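Local coordinates for protein acyl-CoA dehydrogenase (Mycobacterium thermoresistibile, PDB 3PFD) that uses FAD, bound here in its reduced form, and probably oxidises saturated acyl-CoA thioesters to their 2,3-dehydroacyl products in fatty acid metabolism, at residues M133-L138 with G174-Y179; I275-E280 with Q350-Y355; S333-S338 with G378-Q383. All blocks are in the same frame, centred on the assembly; numbering follows the deposited sequence. Where two conformers were deposited one is given.

All three contacts are largely buried, yet each is built from different material. Contact 1 is a parallel strand pair in the middle domain, held by backbone bonds and a pair of serine hydroxyls. Contacts 2 and 3 both use helix 326-352 of the C-terminal helical domain: contact 2, far from the chain's centre, stacks aromatic rings at the helix terminus, whereas contact 3, farther in, links helices through a lysine and amides. Contacts 1 and 3 touch opposite ends of the same cofactor, with nearest atoms about 8 Å apart. Contact 2 meets another, its centre about 39 Å from that of contact 1; both cofactors lie between this chain and the second subunit.

Contact 1: residues M133-L138 with G174-Y179; sequences MASYAL and GKSTWY. With FDA (dihydroflavine-adenine dinucleotide), chain B.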
# COMPACT_ATOMS: atom_id res chain seq x y z
N MET C 133 -19.25 -1.39 36.22
CA MET C 133 -18.86 -1.62 34.84
C MET C 133 -19.60 -2.84 34.30
O MET C 133 -19.98 -3.73 35.06
CB MET C 133 -17.35 -1.80 34.69
CG MET C 133 -16.51 -0.75 35.42
SD MET C 133 -14.74 -0.96 35.13
CE MET C 133 -14.68 -2.52 34.24
N ALA C 134 -19.79 -2.88 32.99
CA ALA C 134 -20.40 -4.02 32.31
C ALA C 134 -19.40 -4.64 31.32
O ALA C 134 -18.61 -3.92 30.73
CB ALA C 134 -21.67 -3.59 31.57
N SER C 135 -19.44 -5.96 31.16
CA SER C 135 -18.69 -6.67 30.12
C SER C 135 -19.63 -7.41 29.15
O SER C 135 -20.83 -7.59 29.43
CB SER C 135 -17.71 -7.67 30.76
OG SER C 135 -16.71 -6.98 31.51
N TYR C 136 -19.07 -7.84 28.03
CA TYR C 136 -19.79 -8.53 26.97
C TYR C 136 -19.14 -9.90 26.78
O TYR C 136 -17.99 -9.98 26.36
CB TYR C 136 -19.71 -7.69 25.70
CG TYR C 136 -20.42 -8.24 24.47
CD1 TYR C 136 -21.81 -8.22 24.38
CD2 TYR C 136 -19.69 -8.71 23.38
CE1 TYR C 136 -22.47 -8.69 23.24
CE2 TYR C 136 -20.34 -9.20 22.23
CZ TYR C 136 -21.73 -9.18 22.18
OH TYR C 136 -22.37 -9.66 21.06
N ALA C 137 -19.86 -10.96 27.10
CA ALA C 137 -19.31 -12.31 27.08
C ALA C 137 -19.91 -13.18 25.97
O ALA C 137 -20.96 -13.83 26.14
CB ALA C 137 -19.48 -12.95 28.47
N LEU C 138 -19.23 -13.20 24.82
CA LEU C 138 -19.72 -13.92 23.65
C LEU C 138 -18.75 -15.04 23.24
O LEU C 138 -19.17 -16.19 23.08
CB LEU C 138 -19.95 -12.96 22.47
CG LEU C 138 -20.34 -13.59 21.12
CD1 LEU C 138 -21.82 -13.87 21.07
CD2 LEU C 138 -19.95 -12.66 19.95
N GLY C 174 -13.51 -9.65 35.71
CA GLY C 174 -12.99 -9.50 37.08
C GLY C 174 -13.12 -8.09 37.66
O GLY C 174 -12.95 -7.89 38.87
N LYS C 175 -13.38 -7.11 36.80
CA LYS C 175 -13.62 -5.75 37.26
C LYS C 175 -15.12 -5.40 37.10
O LYS C 175 -15.64 -4.55 37.82
CB LYS C 175 -12.75 -4.74 36.48
CG LYS C 175 -11.24 -4.83 36.75
CD LYS C 175 -10.87 -4.44 38.18
CE LYS C 175 -9.55 -5.09 38.60
NZ LYS C 175 -9.21 -4.79 40.02
N SER C 176 -15.78 -6.07 36.15
CA SER C 176 -17.19 -5.84 35.87
C SER C 176 -18.13 -6.42 36.93
O SER C 176 -17.82 -7.44 37.56
CB SER C 176 -17.56 -6.34 34.46
OG SER C 176 -17.06 -5.46 33.47
N THR C 177 -19.27 -5.75 37.08
CA THR C 177 -20.36 -6.17 37.94
C THR C 177 -21.41 -6.95 37.13
O THR C 177 -21.92 -7.98 37.60
CB THR C 177 -21.00 -4.94 38.63
OG1 THR C 177 -20.04 -4.30 39.49
CG2 THR C 177 -22.23 -5.32 39.46
N TRP C 178 -21.71 -6.47 35.92
CA TRP C 178 -22.74 -7.03 35.05
C TRP C 178 -22.13 -7.54 33.76
O TRP C 178 -21.24 -6.92 33.18
CB TRP C 178 -23.78 -5.98 34.71
CG TRP C 178 -24.79 -5.71 35.81
CD1 TRP C 178 -24.89 -4.58 36.57
CD2 TRP C 178 -25.85 -6.57 36.22
NE1 TRP C 178 -25.96 -4.68 37.44
CE2 TRP C 178 -26.56 -5.90 37.25
CE3 TRP C 178 -26.27 -7.85 35.83
CZ2 TRP C 178 -27.66 -6.48 37.90
CZ3 TRP C 178 -27.36 -8.42 36.48
CH2 TRP C 178 -28.05 -7.73 37.50
N TYR C 179 -22.63 -8.68 33.30
CA TYR C 179 -22.08 -9.37 32.14
C TYR C 179 -23.24 -9.77 31.25
O TYR C 179 -24.16 -10.44 31.71
CB TYR C 179 -21.32 -10.64 32.55
CG TYR C 179 -20.01 -10.44 33.30
CD1 TYR C 179 -19.99 -10.06 34.65
CD2 TYR C 179 -18.77 -10.67 32.68
CE1 TYR C 179 -18.80 -9.88 35.35
CE2 TYR C 179 -17.55 -10.49 33.38
CZ TYR C 179 -17.58 -10.11 34.72
OH TYR C 179 -16.40 -9.95 35.43
PA FDA B . -10.44 -16.80 14.49
O1A FDA B . -11.91 -16.65 14.24
O2A FDA B . -9.83 -18.17 14.71
O5B FDA B . -9.68 -16.10 13.25
C5B FDA B . -8.37 -16.46 12.83
C4B FDA B . -8.07 -15.79 11.48
O4B FDA B . -8.93 -16.33 10.46
C3B FDA B . -8.36 -14.29 11.51
O3B FDA B . -7.42 -13.65 10.63
C2B FDA B . -9.75 -14.18 10.91
O2B FDA B . -9.99 -12.91 10.30
C1B FDA B . -9.71 -15.29 9.88
N9A FDA B . -11.06 -15.75 9.49
C8A FDA B . -11.93 -16.43 10.25
N7A FDA B . -13.05 -16.68 9.53
C5A FDA B . -12.88 -16.14 8.30
C6A FDA B . -13.70 -16.08 7.16
N6A FDA B . -14.95 -16.63 7.16
N1A FDA B . -13.22 -15.45 6.05
C2A FDA B . -11.99 -14.90 6.07
N3A FDA B . -11.17 -14.94 7.15
C4A FDA B . -11.61 -15.55 8.28
N1 FDA B . -14.87 -11.38 22.79
C2 FDA B . -15.87 -11.26 23.72
O2 FDA B . -16.85 -12.05 23.74
N3 FDA B . -15.81 -10.27 24.64
C4 FDA B . -14.78 -9.40 24.66
O4 FDA B . -14.78 -8.52 25.54
C4X FDA B . -13.75 -9.49 23.70
N5 FDA B . -12.65 -8.71 23.77
C5X FDA B . -11.48 -9.12 23.26
C6 FDA B . -10.26 -8.62 23.74
C7 FDA B . -9.04 -9.13 23.24
C7M FDA B . -7.73 -8.58 23.75
C8 FDA B . -9.04 -10.10 22.25
C8M FDA B . -7.75 -10.66 21.68
C9 FDA B . -10.25 -10.59 21.77
C9A FDA B . -11.46 -10.11 22.28
N10 FDA B . -12.66 -10.79 21.97
C10 FDA B . -13.81 -10.51 22.76
C1' FDA B . -12.66 -11.91 21.03
C2' FDA B . -12.57 -11.44 19.58
O2' FDA B . -13.80 -10.84 19.10
C3' FDA B . -12.12 -12.62 18.74
O3' FDA B . -10.69 -12.79 18.95
C4' FDA B . -12.41 -12.41 17.24
O4' FDA B . -13.81 -12.49 16.99
C5' FDA B . -11.70 -13.45 16.37
O5' FDA B . -11.92 -14.76 16.92
P FDA B . -10.65 -15.71 17.15
O1P FDA B . -9.67 -14.97 18.03
O2P FDA B . -11.14 -17.08 17.57
O3P FDA B . -9.97 -15.80 15.69
O HOH W 1 -17.86 -3.06 38.32
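Ala134 and Ser135 run parallel to Trp178 and Tyr179 as a short beta ladder. Ser135 N donates to Trp178 O at 2.9 Å. Met133 O receives Thr177 N at 2.9 Å, and a weak bond from Trp178 N besides. Ahead of the ladder, one water joins Met133 N, Lys175 O and Thr177 OG1. The flexible Met133 side chain lies alongside Lys175, pointing the same way, with CE against Lys175 CB. Ser135 OG and Ser176 OG form a very short 2.5 Å hydrogen bond; each torsion (chi1 -65° in Ser135) sets OG beside its own backbone N, where the two hydroxyls meet. Serine 135 is short enough to fit, and its buried hydroxyl is satisfied by Ser176 OG and Thr171 O. The CB of Ser135 leans obliquely on the Tyr179 ring, 3.7 Å from CD2. That ring's phenol spans the loop, its OH accepting from Gly174 N at 2.9 Å; Gly174 has the positive phi that glycine adopts readily. Ala134 shares the other face of the sheet with Trp178, and its small methyl touches Thr108 of helix 95-114. Beyond the ladder, Tyr136 O accepts from N3 of the reduced flavin at 2.8 Å, and Leu138 N donates to flavin O2 at 2.9 Å. The outer strand of the middle-domain sheet thus reads the pyrimidine edge of the isoalloxazine, the flavin site of an acyl-CoA dehydrogenase.

Contact 2: residues I275-E280 with Q350-Y355; sequences IAYTKE and QLFGGY. With FDA (dihydroflavine-adenine dinucleotide), chain D.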
# COMPACT_ATOMS: atom_id res chain seq x y z
N ILE C 275 4.59 14.83 15.61
CA ILE C 275 4.73 16.24 15.23
C ILE C 275 5.58 16.95 16.30
O ILE C 275 6.58 17.59 15.98
CB ILE C 275 3.35 16.95 15.06
CG1 ILE C 275 2.61 16.42 13.82
CG2 ILE C 275 3.49 18.51 14.99
CD1 ILE C 275 1.12 16.80 13.79
N ALA C 276 5.20 16.82 17.57
CA ALA C 276 6.00 17.44 18.64
C ALA C 276 7.46 17.00 18.60
O ALA C 276 8.37 17.84 18.66
CB ALA C 276 5.38 17.23 20.04
N TYR C 277 7.69 15.69 18.49
CA TYR C 277 9.06 15.19 18.58
C TYR C 277 9.92 15.57 17.36
O TYR C 277 11.08 15.95 17.53
CB TYR C 277 9.08 13.67 18.79
CG TYR C 277 10.50 13.13 18.95
CD1 TYR C 277 11.20 12.63 17.84
CD2 TYR C 277 11.15 13.18 20.19
CE1 TYR C 277 12.51 12.14 17.97
CE2 TYR C 277 12.45 12.72 20.32
CZ TYR C 277 13.13 12.20 19.22
OH TYR C 277 14.41 11.75 19.37
N THR C 278 9.37 15.43 16.14
CA THR C 278 10.16 15.72 14.91
C THR C 278 10.54 17.20 14.77
O THR C 278 11.56 17.55 14.16
CB THR C 278 9.46 15.20 13.62
OG1 THR C 278 8.18 15.82 13.46
CG2 THR C 278 9.29 13.65 13.67
N LYS C 279 9.73 18.08 15.36
CA LYS C 279 10.02 19.50 15.38
C LYS C 279 11.18 19.84 16.30
O LYS C 279 11.97 20.73 16.01
CB LYS C 279 8.76 20.30 15.75
CG LYS C 279 7.78 20.35 14.58
CD LYS C 279 6.56 21.18 14.94
CE LYS C 279 6.89 22.69 15.07
NZ LYS C 279 5.59 23.37 15.27
N GLU C 280 11.31 19.07 17.38
CA GLU C 280 12.28 19.31 18.45
C GLU C 280 13.63 18.61 18.20
O GLU C 280 14.67 19.17 18.48
CB GLU C 280 11.68 18.86 19.81
N GLN C 350 8.59 4.95 13.80
CA GLN C 350 9.64 5.20 12.83
C GLN C 350 10.18 6.62 12.95
O GLN C 350 11.41 6.84 12.90
CB GLN C 350 9.14 4.93 11.39
CG GLN C 350 10.25 5.04 10.31
CD GLN C 350 11.28 3.91 10.42
OE1 GLN C 350 10.98 2.85 10.97
NE2 GLN C 350 12.48 4.12 9.85
N LEU C 351 9.27 7.60 13.10
CA LEU C 351 9.68 8.99 13.10
C LEU C 351 10.50 9.43 14.33
O LEU C 351 11.21 10.42 14.27
CB LEU C 351 8.49 9.92 12.87
CG LEU C 351 7.98 9.86 11.43
CD1 LEU C 351 6.72 10.69 11.31
CD2 LEU C 351 9.03 10.30 10.41
N PHE C 352 10.38 8.70 15.43
CA PHE C 352 11.20 8.91 16.65
C PHE C 352 12.59 8.27 16.53
O PHE C 352 13.50 8.51 17.37
CB PHE C 352 10.50 8.29 17.86
CG PHE C 352 9.46 9.18 18.52
CD1 PHE C 352 8.25 9.46 17.89
CD2 PHE C 352 9.70 9.74 19.78
CE1 PHE C 352 7.29 10.28 18.51
CE2 PHE C 352 8.74 10.55 20.40
CZ PHE C 352 7.54 10.82 19.77
N GLY C 353 12.77 7.44 15.51
CA GLY C 353 14.02 6.72 15.33
C GLY C 353 14.22 5.76 16.49
O GLY C 353 13.27 5.14 16.93
N GLY C 354 15.44 5.66 17.01
CA GLY C 354 15.72 4.70 18.10
C GLY C 354 14.88 4.92 19.35
O GLY C 354 14.37 3.96 19.95
N TYR C 355 14.69 6.17 19.74
CA TYR C 355 13.85 6.47 20.90
C TYR C 355 12.42 5.92 20.74
O TYR C 355 11.79 5.50 21.72
CB TYR C 355 13.81 7.97 21.22
CG TYR C 355 14.73 8.34 22.36
CD1 TYR C 355 15.59 9.43 22.26
CD2 TYR C 355 14.72 7.62 23.54
CE1 TYR C 355 16.43 9.77 23.30
CE2 TYR C 355 15.55 7.95 24.59
CZ TYR C 355 16.41 9.03 24.46
OH TYR C 355 17.24 9.36 25.50
PA FDA D . 17.22 10.23 14.36
O1A FDA D . 18.49 10.28 13.54
O2A FDA D . 16.86 11.31 15.33
O5B FDA D . 15.98 10.05 13.35
C5B FDA D . 14.65 10.34 13.75
C4B FDA D . 13.78 10.22 12.51
O4B FDA D . 14.18 11.25 11.59
C3B FDA D . 13.94 8.88 11.78
O3B FDA D . 12.72 8.54 11.14
C2B FDA D . 14.87 9.23 10.63
O2B FDA D . 14.70 8.36 9.52
C1B FDA D . 14.47 10.66 10.30
N9A FDA D . 15.55 11.38 9.58
C8A FDA D . 16.74 11.75 10.10
N7A FDA D . 17.46 12.36 9.14
C5A FDA D . 16.71 12.40 8.00
C6A FDA D . 16.93 12.90 6.71
N6A FDA D . 18.11 13.52 6.38
N1A FDA D . 15.96 12.74 5.76
C2A FDA D . 14.79 12.13 6.07
N3A FDA D . 14.57 11.65 7.31
C4A FDA D . 15.51 11.77 8.29
N1 FDA D . 24.19 2.17 16.88
C2 FDA D . 25.46 1.76 17.13
O2 FDA D . 26.41 2.56 17.08
N3 FDA D . 25.70 0.47 17.49
C4 FDA D . 24.72 -0.44 17.56
O4 FDA D . 25.03 -1.61 17.86
C4X FDA D . 23.40 -0.06 17.28
N5 FDA D . 22.39 -0.88 17.63
C5X FDA D . 21.11 -0.41 17.74
C6 FDA D . 20.17 -1.15 18.47
C7 FDA D . 18.93 -0.60 18.80
C7M FDA D . 17.95 -1.44 19.59
C8 FDA D . 18.60 0.70 18.40
C8M FDA D . 17.25 1.34 18.76
C9 FDA D . 19.54 1.43 17.69
C9A FDA D . 20.79 0.90 17.36
N10 FDA D . 21.82 1.76 16.90
C10 FDA D . 23.16 1.28 16.94
C1' FDA D . 21.55 3.18 16.59
C2' FDA D . 20.69 3.38 15.33
O2' FDA D . 21.51 3.18 14.17
C3' FDA D . 20.02 4.75 15.35
O3' FDA D . 18.84 4.67 16.16
C4' FDA D . 19.61 5.18 13.94
O4' FDA D . 20.80 5.40 13.19
C5' FDA D . 18.73 6.42 13.94
O5' FDA D . 19.28 7.46 14.77
P FDA D . 18.36 8.11 15.92
O1P FDA D . 17.78 7.02 16.76
O2P FDA D . 19.19 9.21 16.58
O3P FDA D . 17.14 8.78 15.11
O HOH W 2 15.56 10.41 17.40
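Tyr277 stacks on Phe352 in a helix-to-helix aromatic contact where helices 256-280 and 326-352 both end, in the C-terminal domain beside an FAD shared with the second subunit. The two rings form an offset stack, with centroids 4.3 Å apart and planes only 14° from parallel. Because CG of Tyr277 stands anti to the backbone N (chi1 -177°), the ring reaches across, and Tyr277 CB also sits over the Phe352 face, 3.7 Å from that centroid, as a CH-pi contact. Phe361 also meets the Phe352 ring. Alongside, CG2 of Thr278 packs on CB of Leu351 at 3.9 Å, while the Thr278 hydroxyl turns back to Ala274 O within its own helix; the branched residue thus offers a methyl outward and buries its polar end.

Tyrosine suits its place because a stacking ring carries a hydroxyl at its far end. In the plane of the ring, Tyr277 OH meets a water at 2.6 Å. The same water lies 2.8 Å from Phe352 O. It is also 2.6 Å from the cofactor's phosphate oxygen O2A, although the water cannot serve every acceptor near it at once. After the helix, Gly354 N donates to phosphate O1P at 2.7 Å. Gly353 and Gly354 carry no side chain, which lets the diphosphate and the ribityl O3' lie close against the backbone. Apolar stacking thus joins the two helix ends, while the Gly354 amide and the water meet the phosphates; Arg281 NE, just past the first helix, also bonds the cofactor.

Contact 3: residues S333-S338 with G378-Q383; sequences SKCFAS and GTNQIQ. With FDA (dihydroflavine-adenine dinucleotide), chain B.
The amide of Asn380 is held at its edges by helix 326-352. ND2 donates to Ser338 OG at 2.8 Å, almost in the amide plane and nearly straight (163°), and bonds also to Asp339 OD1; OD1 takes Lys334 NZ at 3.0 Å, the ammonium tilted 22° from the plane. Over one face lies the sulfur of Cys335, with SG 3.7 Å from Asn380 CG. The amide of Gln383 is turned to its own segment: NE2 donates in its plane to Gly378 O at 3.0 Å, although it reaches that carbonyl from above, and the Lys334 methylenes pass near the same nitrogen.

Lysine suits this place because it is long and its end must meet several oxygens. The chain leaves opposite its own N (chi1 -170°) and then bends at chi2, which brings NZ to Gly378 O at 2.9 Å in addition to Asn380 OD1, and a third bond goes to Thr373 O. These three uncharged acceptors probably stabilise a buried positive charge, and the bonds to Gly378 and Asn380 tie the turn and the first residue of helix 380-391 to helix 326-352. Less polar contact is supplied by Cys335 CB against Gln383 CB, 3.8 Å apart.

Thr379 is the N-cap of helix 380-391, though its bond from Ile382 N is weak. Its OG1 also donates to the adenosine ribose hydroxyl O2B of the cofactor at 2.7 Å, and O2B in turn donates to Gln381 OE1, which also accepts from Gln350 NE2 of the second subunit. Around this junction, helix 256-280 packs on Lys334 through Ile259, helix 292-321 receives Phe336, and Met303 of the third subunit touches Cys335 and Phe336, so the contact joins two helices inside the C-terminal helical bundle at the interface with the third subunit.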
# COMPACT_ATOMS: atom_id res chain seq x y z
N SER C 333 -16.27 1.69 8.84
CA SER C 333 -15.66 2.68 9.73
C SER C 333 -14.69 2.06 10.73
O SER C 333 -13.61 2.62 11.01
CB SER C 333 -16.74 3.48 10.48
OG SER C 333 -17.33 2.72 11.51
N LYS C 334 -15.06 0.89 11.24
CA LYS C 334 -14.19 0.14 12.14
C LYS C 334 -12.95 -0.42 11.38
O LYS C 334 -11.80 -0.25 11.84
CB LYS C 334 -14.99 -0.96 12.86
CG LYS C 334 -14.25 -1.70 14.05
CD LYS C 334 -13.29 -2.78 13.51
CE LYS C 334 -12.91 -3.82 14.55
NZ LYS C 334 -11.81 -4.73 14.04
N CYS C 335 -13.18 -1.06 10.23
CA CYS C 335 -12.09 -1.65 9.44
C CYS C 335 -11.10 -0.57 8.99
O CYS C 335 -9.90 -0.72 9.18
CB CYS C 335 -12.64 -2.42 8.22
SG CYS C 335 -11.39 -3.31 7.27
N PHE C 336 -11.61 0.51 8.40
CA PHE C 336 -10.72 1.60 7.89
C PHE C 336 -9.93 2.28 9.02
O PHE C 336 -8.71 2.43 8.94
CB PHE C 336 -11.53 2.65 7.13
CG PHE C 336 -10.68 3.70 6.43
CD1 PHE C 336 -9.86 3.35 5.35
CD2 PHE C 336 -10.70 5.02 6.85
CE1 PHE C 336 -9.09 4.31 4.69
CE2 PHE C 336 -9.94 6.01 6.20
CZ PHE C 336 -9.12 5.65 5.12
N ALA C 337 -10.63 2.72 10.07
CA ALA C 337 -9.92 3.38 11.18
C ALA C 337 -8.82 2.51 11.78
O ALA C 337 -7.75 3.01 12.10
CB ALA C 337 -10.86 3.87 12.27
N SER C 338 -9.09 1.22 11.93
CA SER C 338 -8.09 0.34 12.56
C SER C 338 -6.93 0.10 11.62
O SER C 338 -5.78 0.05 12.07
CB SER C 338 -8.72 -0.99 13.04
OG SER C 338 -9.38 -1.65 11.98
N GLY C 378 -14.94 -8.13 15.77
CA GLY C 378 -14.99 -8.60 14.38
C GLY C 378 -13.63 -8.31 13.74
O GLY C 378 -13.26 -7.15 13.59
N THR C 379 -12.86 -9.35 13.41
CA THR C 379 -11.58 -9.11 12.74
C THR C 379 -11.85 -8.31 11.48
O THR C 379 -12.97 -8.33 10.99
CB THR C 379 -10.88 -10.39 12.34
OG1 THR C 379 -11.65 -11.04 11.32
CG2 THR C 379 -10.64 -11.33 13.57
N ASN C 380 -10.84 -7.62 10.96
CA ASN C 380 -11.02 -6.87 9.71
C ASN C 380 -11.37 -7.74 8.52
O ASN C 380 -11.98 -7.23 7.61
CB ASN C 380 -9.86 -5.91 9.43
CG ASN C 380 -9.88 -4.71 10.39
OD1 ASN C 380 -10.73 -4.65 11.25
ND2 ASN C 380 -8.93 -3.77 10.25
N GLN C 381 -11.02 -9.04 8.52
CA GLN C 381 -11.48 -9.96 7.44
C GLN C 381 -13.01 -10.14 7.49
O GLN C 381 -13.69 -10.10 6.48
CB GLN C 381 -10.78 -11.34 7.55
CG GLN C 381 -9.26 -11.30 7.20
CD GLN C 381 -8.48 -10.42 8.17
OE1 GLN C 381 -8.59 -10.60 9.39
NE2 GLN C 381 -7.73 -9.42 7.64
N ILE C 382 -13.53 -10.38 8.68
CA ILE C 382 -14.98 -10.46 8.92
C ILE C 382 -15.66 -9.11 8.54
O ILE C 382 -16.73 -9.12 7.97
CB ILE C 382 -15.26 -10.86 10.39
CG1 ILE C 382 -14.88 -12.34 10.64
CG2 ILE C 382 -16.75 -10.60 10.81
CD1 ILE C 382 -15.49 -13.38 9.61
N GLN C 383 -15.01 -7.98 8.83
CA GLN C 383 -15.57 -6.67 8.42
C GLN C 383 -15.78 -6.62 6.90
O GLN C 383 -16.82 -6.13 6.41
CB GLN C 383 -14.72 -5.49 8.92
CG GLN C 383 -14.48 -5.43 10.46
CD GLN C 383 -15.78 -5.40 11.29
OE1 GLN C 383 -16.84 -5.06 10.78
NE2 GLN C 383 -15.69 -5.74 12.57
PA FDA B . -10.44 -16.80 14.49
O1A FDA B . -11.91 -16.65 14.24
O2A FDA B . -9.83 -18.17 14.71
O5B FDA B . -9.68 -16.10 13.25
C5B FDA B . -8.37 -16.46 12.83
C4B FDA B . -8.07 -15.79 11.48
O4B FDA B . -8.93 -16.33 10.46
C3B FDA B . -8.36 -14.29 11.51
O3B FDA B . -7.42 -13.65 10.63
C2B FDA B . -9.75 -14.18 10.91
O2B FDA B . -9.99 -12.91 10.30
C1B FDA B . -9.71 -15.29 9.88
N9A FDA B . -11.06 -15.75 9.49
C8A FDA B . -11.93 -16.43 10.25
N7A FDA B . -13.05 -16.68 9.53
C5A FDA B . -12.88 -16.14 8.30
C6A FDA B . -13.70 -16.08 7.16
N6A FDA B . -14.95 -16.63 7.16
N1A FDA B . -13.22 -15.45 6.05
C2A FDA B . -11.99 -14.90 6.07
N3A FDA B . -11.17 -14.94 7.15
C4A FDA B . -11.61 -15.55 8.28
N1 FDA B . -14.87 -11.38 22.79
C2 FDA B . -15.87 -11.26 23.72
O2 FDA B . -16.85 -12.05 23.74
N3 FDA B . -15.81 -10.27 24.64
C4 FDA B . -14.78 -9.40 24.66
O4 FDA B . -14.78 -8.52 25.54
C4X FDA B . -13.75 -9.49 23.70
N5 FDA B . -12.65 -8.71 23.77
C5X FDA B . -11.48 -9.12 23.26
C6 FDA B . -10.26 -8.62 23.74
C7 FDA B . -9.04 -9.13 23.24
C7M FDA B . -7.73 -8.58 23.75
C8 FDA B . -9.04 -10.10 22.25
C8M FDA B . -7.75 -10.66 21.68
C9 FDA B . -10.25 -10.59 21.77
C9A FDA B . -11.46 -10.11 22.28
N10 FDA B . -12.66 -10.79 21.97
C10 FDA B . -13.81 -10.51 22.76
C1' FDA B . -12.66 -11.91 21.03
C2' FDA B . -12.57 -11.44 19.58
O2' FDA B . -13.80 -10.84 19.10
C3' FDA B . -12.12 -12.62 18.74
O3' FDA B . -10.69 -12.79 18.95
C4' FDA B . -12.41 -12.41 17.24
O4' FDA B . -13.81 -12.49 16.99
C5' FDA B . -11.70 -13.45 16.37
O5' FDA B . -11.92 -14.76 16.92
P FDA B . -10.65 -15.71 17.15
O1P FDA B . -9.67 -14.97 18.03
O2P FDA B . -11.14 -17.08 17.57
O3P FDA B . -9.97 -15.80 15.69